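Long-range contact in cysteine synthase 3 (Entamoeba histolytica, PDB 6KR5), which probably makes L-cysteine from O-acetylserine and sulfide, as a pyridoxal-5'-phosphate-dependent O-acetylserine sulfhydrylase: residues E80-T85 with N152-A157. Sequence-based numbering, arbitrary orientation.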
# COMPACT_ATOMS: atom_id res chain seq x y z
N GLU B 80 -0.21 13.64 -25.41
CA GLU B 80 -0.35 12.42 -24.63
C GLU B 80 1.02 11.97 -24.15
O GLU B 80 2.02 12.14 -24.85
CB GLU B 80 -1.01 11.31 -25.46
CG GLU B 80 -2.34 11.76 -26.06
CD GLU B 80 -3.07 10.67 -26.81
OE1 GLU B 80 -2.64 9.49 -26.75
OE2 GLU B 80 -4.09 10.98 -27.46
N ILE B 81 1.06 11.40 -22.95
CA ILE B 81 2.29 10.85 -22.39
C ILE B 81 2.52 9.46 -22.98
O ILE B 81 1.58 8.72 -23.25
CB ILE B 81 2.17 10.81 -20.85
CG1 ILE B 81 1.96 12.22 -20.29
CG2 ILE B 81 3.40 10.16 -20.23
CD1 ILE B 81 0.98 12.30 -19.13
N ILE B 82 3.79 9.09 -23.19
CA ILE B 82 4.11 7.73 -23.60
C ILE B 82 5.37 7.26 -22.87
O ILE B 82 6.28 8.04 -22.60
CB ILE B 82 4.27 7.61 -25.14
CG1 ILE B 82 4.38 6.14 -25.55
CG2 ILE B 82 5.45 8.43 -25.66
CD1 ILE B 82 4.38 5.90 -27.04
N GLU B 83 5.40 5.97 -22.55
CA GLU B 83 6.57 5.33 -21.97
C GLU B 83 6.53 3.85 -22.32
O GLU B 83 5.46 3.28 -22.51
CB GLU B 83 6.65 5.55 -20.46
CG GLU B 83 7.89 4.92 -19.78
CD GLU B 83 9.19 5.51 -20.29
OE1 GLU B 83 9.62 5.16 -21.41
OE2 GLU B 83 9.79 6.32 -19.55
N ALA B 84 7.72 3.25 -22.45
CA ALA B 84 7.86 1.81 -22.62
C ALA B 84 8.25 1.25 -21.26
O ALA B 84 9.38 1.45 -20.80
CB ALA B 84 8.91 1.47 -23.68
N THR B 85 7.31 0.56 -20.61
CA THR B 85 7.57 0.08 -19.26
C THR B 85 6.56 -1.01 -18.94
O THR B 85 5.39 -0.91 -19.32
CB THR B 85 7.47 1.20 -18.22
OG1 THR B 85 7.58 0.65 -16.90
CG2 THR B 85 6.14 1.94 -18.31
N ASN B 152 4.99 15.15 -32.53
CA ASN B 152 4.56 16.30 -31.74
C ASN B 152 3.47 15.97 -30.74
O ASN B 152 3.31 16.69 -29.75
CB ASN B 152 4.06 17.41 -32.66
CG ASN B 152 5.05 17.74 -33.76
OD1 ASN B 152 6.23 17.96 -33.49
ND2 ASN B 152 4.58 17.75 -35.00
N LYS B 153 2.71 14.90 -30.96
CA LYS B 153 1.61 14.58 -30.07
C LYS B 153 2.07 13.90 -28.79
O LYS B 153 1.45 14.09 -27.73
CB LYS B 153 0.60 13.69 -30.80
CG LYS B 153 -0.62 13.32 -29.98
CD LYS B 153 -1.40 12.22 -30.69
CE LYS B 153 -2.87 12.25 -30.31
NZ LYS B 153 -3.71 11.53 -31.31
N TYR B 154 3.14 13.13 -28.85
CA TYR B 154 3.55 12.34 -27.69
C TYR B 154 4.65 13.04 -26.91
O TYR B 154 5.63 13.54 -27.48
CB TYR B 154 4.03 10.95 -28.11
CG TYR B 154 2.93 10.00 -28.54
CD1 TYR B 154 1.60 10.28 -28.29
CD2 TYR B 154 3.23 8.82 -29.21
CE1 TYR B 154 0.59 9.41 -28.69
CE2 TYR B 154 2.24 7.94 -29.61
CZ TYR B 154 0.92 8.25 -29.35
OH TYR B 154 -0.06 7.38 -29.75
N PHE B 155 4.50 13.04 -25.58
CA PHE B 155 5.56 13.45 -24.68
C PHE B 155 6.21 12.20 -24.11
O PHE B 155 5.54 11.43 -23.41
CB PHE B 155 5.02 14.32 -23.56
CG PHE B 155 6.02 14.58 -22.46
CD1 PHE B 155 6.98 15.56 -22.61
CD2 PHE B 155 6.00 13.83 -21.30
CE1 PHE B 155 7.91 15.79 -21.61
CE2 PHE B 155 6.93 14.06 -20.30
CZ PHE B 155 7.89 15.04 -20.46
N PRO B 156 7.49 11.94 -24.39
CA PRO B 156 8.14 10.73 -23.88
C PRO B 156 8.62 10.94 -22.45
O PRO B 156 9.31 11.91 -22.14
CB PRO B 156 9.32 10.52 -24.84
CG PRO B 156 9.63 11.88 -25.34
CD PRO B 156 8.35 12.69 -25.33
N ALA B 157 8.24 10.02 -21.55
CA ALA B 157 8.67 10.17 -20.16
C ALA B 157 10.17 10.04 -20.01
O ALA B 157 10.75 10.65 -19.11
CB ALA B 157 7.96 9.15 -19.27
O HOH W 1 -5.40 10.20 -29.73
O HOH W 2 -2.62 8.10 -29.36
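The Glu80 side chain runs alongside those of Lys153 and Tyr154, pointing the same way as both. Its CG stands beside the backbone N (chi1 -53°) and the rest of the chain is extended, which carries the carboxylate level with the lysine end. Glu80 OE2 lies 3.4 Å from Lys153 CE. The salt bridge from Glu80 OE2 to Lys153 NZ is long, at 3.9 Å. A water spans that gap, donating to OE2 and accepting from NZ. A second water donates to OE1 and bonds to Tyr154 OH, meeting the ring in plane at its edge. OE1 also takes a hydrogen bond from Asn105 of strand 104-109, so both carboxylate oxygens are engaged.

On the same face, Ile82 comes against the tyrosine. Its CG2 is 3.8 Å from Tyr154 CB, while CD1 lies 3.8 Å from ring atom CD2 of Tyr154. Helix 135-149 covers this side, with Tyr143 and Ile147 on Ile82.

The backbones pair as parallel strands. Four hydrogen bonds alternate between them: Glu80 N to Lys153 O, Phe155 N to Glu80 O (2.7 Å), Ile82 N to Phe155 O and Ala157 N to Ile82 O. Strand 154-156 is an outermost strand of the four-stranded parallel sheet in the smaller alpha/beta domain of this fold type II PLP enzyme. Strand 104-109 pairs with the other side of 80-84.

Ile81 and Phe155 occupy the opposite face and meet loosely, Ile81 CG1 to Phe155 CD2 being 4.5 Å. Helix 58-72 packs there through Ile65, Ile66 and Ala69. Further along, Glu83 bends at chi2 (62°) and brings OE2 to 3.4 Å from Ala157 CB. Each carboxylate oxygen of Glu83 accepts a backbone hydrogen bond: OE1 from Ala84 N through its anti lone pair, OE2 from Gln159 N.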